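Local coordinates for Low temperature requirement C protein (Listeria monocytogenes, PDB 1Y9I) that probably removes the terminal phosphate from phosphatidylglycerophosphate in membrane lipid synthesis, and as a helical tetramer binds calcium and magnesium side by side, at residues Arg57-Glu60 against Val61-Val65; Gly93-Gly96 against Val97-Ile100; Glu99-Ala102 against Leu103-Val106. One frame throughout, in Å; residues are numbered along the deposited sequence.

Overall arrangement
The three contacts lie on two helices and the residues leading into them. Contact 1 forms the first turns of helix 59-76, whereas contacts 2 and 3 follow helix 97-106 from its entry loop to its end and share Glu99 and Ile100. Calcium and magnesium sit at the contact 2 end, where Tyr95, Asp98 and Glu99 bind calcium and Asp98 also binds magnesium. Contact 3 runs away from the metals, its centre about 10 Å from that of contact 2, and packs directly on contact 1, with Ala64 CB 3.7 Å from Ile105 CG1. The centres of contacts 1 and 2 are about 19 Å apart and their nearest atoms about 7 Å apart. All three contacts touch the second subunit.

Contact 1 of 3, residues Arg57-Glu60 against Val61-Val65; sequences RKRE and VQNAV
Lys58 and Gln62 are joined through their backbones at the start of a helix: Lys58 is the N-cap, and its carbonyl O takes the N-H of Gln62 at 3.0 Å, with an angle of 161° at the hydrogen. Val61 N adds a weak bond to the same oxygen. Arg59 O holds Asn63 N equally well, while the bond from Ala64 N to Glu60 O is weak.

The polar side chains turn to further partners. A water joins Glu60 to Asn63, donating a hydrogen bond to Glu60 OE2 at 2.7 Å and accepting one from Asn63 ND2 at 3.2 Å. Glu60 OE1 meanwhile accepts Ser111 N of the third subunit, so an acid here serves both the helix and the assembly. Gln62 NE2 reaches back to Leu56 O, tying the helix to the end of the preceding one.

Among van der Waals contacts, Val61 CG2, beside its own backbone N, rests 3.8 Å from Lys58 CB. The methylene CG of Arg59 crosses 4.0 Å from Asn63 ND2, the guanidinium and amide planes 89° apart.

Gln62 and Asn63 lean on helix 9-20, Val61 and the small Ala64 fit against helix 97-106, and Arg59 meets Leu94 of the second subunit.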
ATOM      1  N   ARG A  57     -14.672  12.566  -8.415  1.00 25.26           N
ATOM      2  CA  ARG A  57     -14.049  13.808  -8.867  1.00 27.26           C
ATOM      3  C   ARG A  57     -12.536  13.757  -8.666  1.00 27.44           C
ATOM      4  O   ARG A  57     -11.815  14.649  -9.108  1.00 28.24           O
ATOM      5  CB  ARG A  57     -14.613  15.016  -8.106  1.00 28.97           C
ATOM      6  CG  ARG A  57     -16.095  15.269  -8.329  1.00 33.43           C
ATOM      7  CD  ARG A  57     -16.487  16.667  -7.874  1.00 37.50           C
ATOM      8  NE  ARG A  57     -17.929  16.873  -7.940  1.00 42.01           N
ATOM      9  CZ  ARG A  57     -18.772  16.594  -6.951  1.00 43.37           C
ATOM     10  NH1 ARG A  57     -18.324  16.101  -5.807  1.00 45.00           N
ATOM     11  NH2 ARG A  57     -20.069  16.801  -7.114  1.00 47.30           N
ATOM     12  N   LYS A  58     -12.063  12.714  -7.991  1.00 26.19           N
ATOM     13  CA  LYS A  58     -10.635  12.556  -7.729  1.00 26.00           C
ATOM     14  C   LYS A  58      -9.904  12.013  -8.948  1.00 23.90           C
ATOM     15  O   LYS A  58     -10.268  10.972  -9.485  1.00 21.82           O
ATOM     16  CB  LYS A  58     -10.413  11.607  -6.546  1.00 26.25           C
ATOM     17  CG  LYS A  58     -10.893  12.140  -5.208  1.00 28.85           C
ATOM     18  CD  LYS A  58     -10.028  13.289  -4.727  1.00 31.70           C
ATOM     19  CE  LYS A  58     -10.425  13.719  -3.325  1.00 33.94           C
ATOM     20  NZ  LYS A  58      -9.498  14.741  -2.769  1.00 37.28           N
ATOM     21  N   ARG A  59      -8.863  12.722  -9.372  1.00 22.51           N
ATOM     22  CA  ARG A  59      -8.074  12.310 -10.521  1.00 23.54           C
ATOM     23  C   ARG A  59      -7.515  10.897 -10.317  1.00 21.14           C
ATOM     24  O   ARG A  59      -7.508  10.087 -11.240  1.00 21.03           O
ATOM     25  CB  ARG A  59      -6.921  13.299 -10.743  1.00 26.00           C
ATOM     26  CG  ARG A  59      -6.235  13.162 -12.093  1.00 31.93           C
ATOM     27  CD  ARG A  59      -5.038  14.095 -12.197  1.00 37.38           C
ATOM     28  NE  ARG A  59      -4.509  14.157 -13.558  1.00 42.41           N
ATOM     29  CZ  ARG A  59      -5.090  14.817 -14.556  1.00 43.54           C
ATOM     30  NH1 ARG A  59      -6.222  15.479 -14.347  1.00 46.30           N
ATOM     31  NH2 ARG A  59      -4.544  14.811 -15.766  1.00 44.29           N
ATOM     32  N   GLU A  60      -7.050  10.610  -9.105  1.00 21.54           N
ATOM     33  CA  GLU A  60      -6.484   9.296  -8.778  1.00 21.45           C
ATOM     34  C   GLU A  60      -7.504   8.184  -9.066  1.00 20.47           C
ATOM     35  O   GLU A  60      -7.162   7.109  -9.575  1.00 19.11           O
ATOM     36  CB  GLU A  60      -6.087   9.270  -7.297  1.00 23.96           C
ATOM     37  CG  GLU A  60      -5.254   8.087  -6.847  1.00 30.49           C
ATOM     38  CD  GLU A  60      -3.766   8.264  -7.113  1.00 33.69           C
ATOM     39  OE1 GLU A  60      -2.962   7.562  -6.463  1.00 30.77           O
ATOM     40  OE2 GLU A  60      -3.402   9.096  -7.972  1.00 37.20           O
ATOM     41  N   VAL A  61      -8.759   8.450  -8.725  1.00 17.72           N
ATOM     42  CA  VAL A  61      -9.834   7.491  -8.943  1.00 17.65           C
ATOM     43  C   VAL A  61     -10.133   7.356 -10.436  1.00 16.16           C
ATOM     44  O   VAL A  61     -10.302   6.261 -10.947  1.00 16.52           O
ATOM     45  CB  VAL A  61     -11.110   7.934  -8.197  1.00 17.73           C
ATOM     46  CG1 VAL A  61     -12.291   7.041  -8.571  1.00 15.46           C
ATOM     47  CG2 VAL A  61     -10.854   7.874  -6.697  1.00 17.72           C
ATOM     48  N   GLN A  62     -10.179   8.478 -11.134  1.00 17.73           N
ATOM     49  CA  GLN A  62     -10.468   8.449 -12.560  1.00 17.72           C
ATOM     50  C   GLN A  62      -9.438   7.631 -13.338  1.00 18.95           C
ATOM     51  O   GLN A  62      -9.796   6.856 -14.232  1.00 18.03           O
ATOM     52  CB  GLN A  62     -10.542   9.877 -13.081  1.00 18.83           C
ATOM     53  CG  GLN A  62     -11.692  10.659 -12.468  1.00 21.15           C
ATOM     54  CD  GLN A  62     -11.485  12.151 -12.557  1.00 23.79           C
ATOM     55  OE1 GLN A  62     -10.603  12.616 -13.271  1.00 25.69           O
ATOM     56  NE2 GLN A  62     -12.305  12.914 -11.833  1.00 21.15           N
ATOM     57  N   ASN A  63      -8.167   7.789 -12.987  1.00 18.49           N
ATOM     58  CA  ASN A  63      -7.104   7.049 -13.655  1.00 19.75           C
ATOM     59  C   ASN A  63      -7.284   5.549 -13.483  1.00 19.89           C
ATOM     60  O   ASN A  63      -7.094   4.782 -14.426  1.00 18.59           O
ATOM     61  CB  ASN A  63      -5.728   7.472 -13.116  1.00 21.20           C
ATOM     62  CG  ASN A  63      -5.318   8.859 -13.589  1.00 25.26           C
ATOM     63  OD1 ASN A  63      -5.667   9.270 -14.692  1.00 25.03           O
ATOM     64  ND2 ASN A  63      -4.554   9.573 -12.767  1.00 24.79           N
ATOM     65  N   ALA A  64      -7.656   5.135 -12.273  1.00 18.07           N
ATOM     66  CA  ALA A  64      -7.857   3.721 -11.983  1.00 18.18           C
ATOM     67  C   ALA A  64      -9.091   3.179 -12.699  1.00 16.52           C
ATOM     68  O   ALA A  64      -9.067   2.065 -13.214  1.00 17.62           O
ATOM     69  CB  ALA A  64      -7.981   3.502 -10.475  1.00 14.80           C
ATOM     70  N   VAL A  65     -10.164   3.965 -12.733  1.00 17.95           N
ATOM     71  CA  VAL A  65     -11.391   3.544 -13.406  1.00 18.02           C
ATOM     72  C   VAL A  65     -11.121   3.262 -14.892  1.00 17.87           C
ATOM     73  O   VAL A  65     -11.515   2.221 -15.418  1.00 18.48           O
ATOM     74  CB  VAL A  65     -12.504   4.617 -13.280  1.00 16.64           C
ATOM     75  CG1 VAL A  65     -13.665   4.278 -14.213  1.00 20.02           C
ATOM     76  CG2 VAL A  65     -13.008   4.693 -11.833  1.00 15.60           C
TER
HETATM   77  O   HOH W   1      -3.109   7.996 -10.433  1.00 22.59           O

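Contact 2 of 3, residues Gly93-Gly96 against Val97-Ile100; sequences GLYG and VDEI. With CA (calcium ion), chain E; MG (magnesium ion), chain F.
Two metal ions only 4.2 Å apart, calcium and magnesium, share one oxygen, Asp98 OD2, and the calcium also ties Tyr95 O to the side chains of Asp98 and Glu99. This is a binuclear metal site built on the N-terminal turn of helix 97-106, consistent with a lipid phosphatase. Both carboxylates grip calcium through both of their oxygens, Asp98 OD1 at 2.4 Å and Glu99 OE1 at 2.5 Å. With Tyr95 O and three waters they complete eight ligands, a number that suits a large ion. Magnesium takes Asp98 OD2 at 2.0 Å, two waters, and ligands from Thr141, Asp144 and Asp145.

The torsions aim the acids at the ions. Asp98 CG stands between its backbone N and carbonyl carbon (chi1 46°), and Glu99 bends at chi2 (82°) so that its carboxylate doubles back toward the loop. Glu99 OE1 comes to 3.1 Å from the CA of Gly96, the N-cap residue. Gly96 O accepts Ile100 N at 3.1 Å and, weakly, Glu99 N; Ser111 of the fourth subunit adds its hydroxyl.

The Tyr95 ring packs on the first turn. Val97 presses CB and CG2 against the phenol end, with CB 3.4 Å from CZ, and the aromatic group also packs on helix 84-89. The Tyr95 OH bonds to Thr67 of the second subunit, so the residue that gives calcium a backbone ligand also joins the subunits. The ring plane is almost parallel to that of the Asp98 carboxylate. Val97 N, buried and without a hydrogen-bonding partner, lies 4.0 Å above the Tyr95 ring plane, displaced toward the rim.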
ATOM      1  N   GLY A  93      -8.177 -16.661  -9.510  1.00 24.09           N
ATOM      2  CA  GLY A  93      -8.060 -16.343  -8.098  1.00 24.78           C
ATOM      3  C   GLY A  93      -6.703 -15.846  -7.638  1.00 23.25           C
ATOM      4  O   GLY A  93      -6.620 -15.055  -6.694  1.00 24.06           O
ATOM      5  N   LEU A  94      -5.631 -16.293  -8.283  1.00 21.76           N
ATOM      6  CA  LEU A  94      -4.304 -15.859  -7.869  1.00 21.38           C
ATOM      7  C   LEU A  94      -3.796 -14.603  -8.580  1.00 20.52           C
ATOM      8  O   LEU A  94      -2.656 -14.186  -8.378  1.00 21.32           O
ATOM      9  CB  LEU A  94      -3.306 -17.011  -8.018  1.00 22.71           C
ATOM     10  CG  LEU A  94      -3.666 -18.251  -7.182  1.00 22.99           C
ATOM     11  CD1 LEU A  94      -2.563 -19.291  -7.301  1.00 24.28           C
ATOM     12  CD2 LEU A  94      -3.855 -17.857  -5.715  1.00 23.79           C
ATOM     13  N   TYR A  95      -4.643 -14.002  -9.407  1.00 18.14           N
ATOM     14  CA  TYR A  95      -4.282 -12.770 -10.104  1.00 17.80           C
ATOM     15  C   TYR A  95      -4.795 -11.642  -9.204  1.00 17.78           C
ATOM     16  O   TYR A  95      -6.008 -11.491  -9.001  1.00 16.71           O
ATOM     17  CB  TYR A  95      -4.973 -12.704 -11.463  1.00 16.70           C
ATOM     18  CG  TYR A  95      -4.673 -11.450 -12.260  1.00 17.19           C
ATOM     19  CD1 TYR A  95      -3.451 -11.286 -12.920  1.00 16.25           C
ATOM     20  CD2 TYR A  95      -5.627 -10.438 -12.380  1.00 16.86           C
ATOM     21  CE1 TYR A  95      -3.193 -10.135 -13.686  1.00 16.12           C
ATOM     22  CE2 TYR A  95      -5.381  -9.294 -13.142  1.00 15.94           C
ATOM     23  CZ  TYR A  95      -4.167  -9.147 -13.794  1.00 16.85           C
ATOM     24  OH  TYR A  95      -3.951  -8.009 -14.559  1.00 14.96           O
ATOM     25  N   GLY A  96      -3.878 -10.852  -8.664  1.00 17.14           N
ATOM     26  CA  GLY A  96      -4.301  -9.788  -7.769  1.00 17.57           C
ATOM     27  C   GLY A  96      -4.053  -8.371  -8.236  1.00 18.21           C
ATOM     28  O   GLY A  96      -4.076  -7.447  -7.422  1.00 17.19           O
ATOM     29  N   VAL A  97      -3.825  -8.176  -9.532  1.00 16.36           N
ATOM     30  CA  VAL A  97      -3.571  -6.837 -10.029  1.00 15.99           C
ATOM     31  C   VAL A  97      -4.843  -5.992  -9.952  1.00 14.35           C
ATOM     32  O   VAL A  97      -4.768  -4.781  -9.739  1.00 16.53           O
ATOM     33  CB  VAL A  97      -3.009  -6.862 -11.485  1.00 16.70           C
ATOM     34  CG1 VAL A  97      -2.750  -5.443 -11.973  1.00 18.84           C
ATOM     35  CG2 VAL A  97      -1.705  -7.653 -11.517  1.00 18.73           C
ATOM     36  N   ASP A  98      -6.011  -6.625 -10.097  1.00 14.14           N
ATOM     37  CA  ASP A  98      -7.268  -5.888 -10.013  1.00 15.46           C
ATOM     38  C   ASP A  98      -7.490  -5.353  -8.594  1.00 16.69           C
ATOM     39  O   ASP A  98      -8.000  -4.247  -8.418  1.00 17.98           O
ATOM     40  CB  ASP A  98      -8.472  -6.746 -10.479  1.00 16.80           C
ATOM     41  CG  ASP A  98      -8.484  -8.156  -9.900  1.00 19.36           C
ATOM     42  OD1 ASP A  98      -7.448  -8.850  -9.953  1.00 16.72           O
ATOM     43  OD2 ASP A  98      -9.556  -8.583  -9.411  1.00 20.49           O
ATOM     44  N   GLU A  99      -7.082  -6.121  -7.589  1.00 16.64           N
ATOM     45  CA  GLU A  99      -7.230  -5.683  -6.198  1.00 16.47           C
ATOM     46  C   GLU A  99      -6.228  -4.560  -5.883  1.00 17.33           C
ATOM     47  O   GLU A  99      -6.500  -3.675  -5.072  1.00 17.24           O
ATOM     48  CB  GLU A  99      -6.999  -6.850  -5.233  1.00 18.05           C
ATOM     49  CG  GLU A  99      -8.134  -7.885  -5.174  1.00 19.53           C
ATOM     50  CD  GLU A  99      -8.086  -8.931  -6.292  1.00 21.00           C
ATOM     51  OE1 GLU A  99      -7.197  -8.869  -7.163  1.00 20.49           O
ATOM     52  OE2 GLU A  99      -8.950  -9.827  -6.300  1.00 22.26           O
ATOM     53  N   ILE A 100      -5.066  -4.606  -6.526  1.00 16.03           N
ATOM     54  CA  ILE A 100      -4.030  -3.594  -6.319  1.00 17.63           C
ATOM     55  C   ILE A 100      -4.492  -2.245  -6.866  1.00 18.24           C
ATOM     56  O   ILE A 100      -4.389  -1.214  -6.196  1.00 14.95           O
ATOM     57  CB  ILE A 100      -2.712  -4.006  -7.036  1.00 19.10           C
ATOM     58  CG1 ILE A 100      -2.011  -5.115  -6.244  1.00 22.66           C
ATOM     59  CG2 ILE A 100      -1.806  -2.809  -7.224  1.00 19.71           C
ATOM     60  CD1 ILE A 100      -1.503  -4.683  -4.893  1.00 27.06           C
TER
HETATM   61 CA    CA E 501      -8.202 -10.691  -8.544  1.00 18.13          CA
HETATM   62 MG    MG F 601     -11.564  -8.390  -9.585  1.00 25.06          MG
HETATM   63  O   HOH W   2      -8.013 -12.627  -7.017  1.00 22.66           O
HETATM   64  O   HOH W   3     -10.619 -11.335  -8.274  1.00 22.45           O
HETATM   65  O   HOH W   4      -8.641 -11.953 -10.530  1.00 19.22           O
HETATM   66  O   HOH W   5     -11.763  -8.766  -7.550  1.00 25.28           O
HETATM   67  O   HOH W   6     -12.639  -9.988 -10.031  1.00 28.45           O

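Contact 3 of 3, residues Glu99-Ala102 against Leu103-Val106; sequences EILA and LSIV. With CA (calcium ion), chain E.
Ser104 turns its hydroxyl back along the helix to Leu101, where OG donates to the carbonyl O; the modelled 2.5 Å is very short, and its exact value is doubtful. The motif is a serine bonded to the carbonyl three residues earlier, here in the last turns of helix 97-106. A chi1 of 73° swings OG over the helix's own backbone, and the small polar side chain folds against it. The same Leu101 O takes Ser104 N from well above the carbonyl plane, while Ile105 N, 3.8 Å from Leu101 O, goes to Ala102 O instead.

Backbone bonding thus mixes three- and four-residue spacings, a tightening seen near many helix ends. Leu103 N divides between Glu99 O, at 3.1 Å, and a weak bond to Ile100 O. Glu99 O accepts Tyr117 OH as well, so the residue whose carboxylate holds calcium is also anchored through its backbone.

The larger side chains splay outward rather than packing on one another, each suited to its own surroundings. Leu101, Ser104 and Ile105 face helix 59-76, where the small Ala64 lets the helices come close. Leu103 reaches Phe114 of its own chain and Phe114 of the fourth subunit. Ile100 meets its counterpart in the second subunit. Ala102, small enough to fit between helices, touches Tyr117 and Asp145, and Val106 lies against Phe114 and Ala149.

Val106 lays its CG2 3.6 Å from Ala102 O. That oxygen accepts two N-H groups: Val106 N at 3.2 Å, lying in the carbonyl plane, and Ile105 N at 2.9 Å, which stands 63° out of it.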
ATOM      1  N   GLU A  99      -7.082  -6.121  -7.589  1.00 16.64           N
ATOM      2  CA  GLU A  99      -7.230  -5.683  -6.198  1.00 16.47           C
ATOM      3  C   GLU A  99      -6.228  -4.560  -5.883  1.00 17.33           C
ATOM      4  O   GLU A  99      -6.500  -3.675  -5.072  1.00 17.24           O
ATOM      5  CB  GLU A  99      -6.999  -6.850  -5.233  1.00 18.05           C
ATOM      6  CG  GLU A  99      -8.134  -7.885  -5.174  1.00 19.53           C
ATOM      7  CD  GLU A  99      -8.086  -8.931  -6.292  1.00 21.00           C
ATOM      8  OE1 GLU A  99      -7.197  -8.869  -7.163  1.00 20.49           O
ATOM      9  OE2 GLU A  99      -8.950  -9.827  -6.300  1.00 22.26           O
ATOM     10  N   ILE A 100      -5.066  -4.606  -6.526  1.00 16.03           N
ATOM     11  CA  ILE A 100      -4.030  -3.594  -6.319  1.00 17.63           C
ATOM     12  C   ILE A 100      -4.492  -2.245  -6.866  1.00 18.24           C
ATOM     13  O   ILE A 100      -4.389  -1.214  -6.196  1.00 14.95           O
ATOM     14  CB  ILE A 100      -2.712  -4.006  -7.036  1.00 19.10           C
ATOM     15  CG1 ILE A 100      -2.011  -5.115  -6.244  1.00 22.66           C
ATOM     16  CG2 ILE A 100      -1.806  -2.809  -7.224  1.00 19.71           C
ATOM     17  CD1 ILE A 100      -1.503  -4.683  -4.893  1.00 27.06           C
ATOM     18  N   LEU A 101      -4.998  -2.256  -8.093  1.00 17.63           N
ATOM     19  CA  LEU A 101      -5.470  -1.031  -8.721  1.00 21.10           C
ATOM     20  C   LEU A 101      -6.596  -0.399  -7.902  1.00 20.74           C
ATOM     21  O   LEU A 101      -6.606   0.812  -7.677  1.00 23.10           O
ATOM     22  CB  LEU A 101      -5.963  -1.337 -10.137  1.00 22.09           C
ATOM     23  CG  LEU A 101      -6.565  -0.175 -10.919  1.00 24.83           C
ATOM     24  CD1 LEU A 101      -5.512   0.901 -11.157  1.00 26.58           C
ATOM     25  CD2 LEU A 101      -7.114  -0.703 -12.237  1.00 23.53           C
ATOM     26  N   ALA A 102      -7.536  -1.224  -7.452  1.00 21.02           N
ATOM     27  CA  ALA A 102      -8.669  -0.743  -6.669  1.00 21.33           C
ATOM     28  C   ALA A 102      -8.261  -0.180  -5.304  1.00 20.56           C
ATOM     29  O   ALA A 102      -8.910   0.731  -4.778  1.00 18.21           O
ATOM     30  CB  ALA A 102      -9.682  -1.858  -6.491  1.00 25.03           C
ATOM     31  N   LEU A 103      -7.192  -0.711  -4.720  1.00 21.36           N
ATOM     32  CA  LEU A 103      -6.766  -0.198  -3.422  1.00 20.64           C
ATOM     33  C   LEU A 103      -6.345   1.265  -3.560  1.00 19.90           C
ATOM     34  O   LEU A 103      -6.439   2.034  -2.604  1.00 19.62           O
ATOM     35  CB  LEU A 103      -5.608  -1.022  -2.858  1.00 23.61           C
ATOM     36  CG  LEU A 103      -5.247  -0.676  -1.408  1.00 25.96           C
ATOM     37  CD1 LEU A 103      -6.353  -1.183  -0.492  1.00 26.84           C
ATOM     38  CD2 LEU A 103      -3.913  -1.306  -1.022  1.00 27.32           C
ATOM     39  N   SER A 104      -5.892   1.654  -4.749  1.00 20.09           N
ATOM     40  CA  SER A 104      -5.471   3.035  -4.973  1.00 19.25           C
ATOM     41  C   SER A 104      -6.681   3.972  -4.892  1.00 20.34           C
ATOM     42  O   SER A 104      -6.545   5.160  -4.584  1.00 20.25           O
ATOM     43  CB  SER A 104      -4.782   3.178  -6.338  1.00 22.85           C
ATOM     44  OG  SER A 104      -5.711   3.109  -7.407  1.00 24.69           O
ATOM     45  N   ILE A 105      -7.864   3.431  -5.176  1.00 16.24           N
ATOM     46  CA  ILE A 105      -9.094   4.211  -5.101  1.00 17.35           C
ATOM     47  C   ILE A 105      -9.432   4.360  -3.623  1.00 15.49           C
ATOM     48  O   ILE A 105      -9.748   5.446  -3.150  1.00 16.46           O
ATOM     49  CB  ILE A 105     -10.257   3.495  -5.822  1.00 16.27           C
ATOM     50  CG1 ILE A 105      -9.998   3.488  -7.332  1.00 17.14           C
ATOM     51  CG2 ILE A 105     -11.582   4.178  -5.495  1.00 14.75           C
ATOM     52  CD1 ILE A 105     -11.042   2.695  -8.128  1.00 16.83           C
ATOM     53  N   VAL A 106      -9.347   3.258  -2.889  1.00 16.10           N
ATOM     54  CA  VAL A 106      -9.633   3.297  -1.456  1.00 16.50           C
ATOM     55  C   VAL A 106      -8.716   4.288  -0.742  1.00 16.37           C
ATOM     56  O   VAL A 106      -9.157   5.079   0.105  1.00 17.52           O
ATOM     57  CB  VAL A 106      -9.416   1.914  -0.809  1.00 16.09           C
ATOM     58  CG1 VAL A 106      -9.657   1.998   0.698  1.00 19.13           C
ATOM     59  CG2 VAL A 106     -10.344   0.893  -1.438  1.00 15.78           C
TER
HETATM   60 CA    CA E 501      -8.202 -10.691  -8.544  1.00 18.13          CA
HETATM   61  O   HOH W   3     -10.619 -11.335  -8.274  1.00 22.45           O
HETATM   62  O   HOH W   2      -8.013 -12.627  -7.017  1.00 22.66           O
HETATM   63  O   HOH W   4      -8.641 -11.953 -10.530  1.00 19.22           O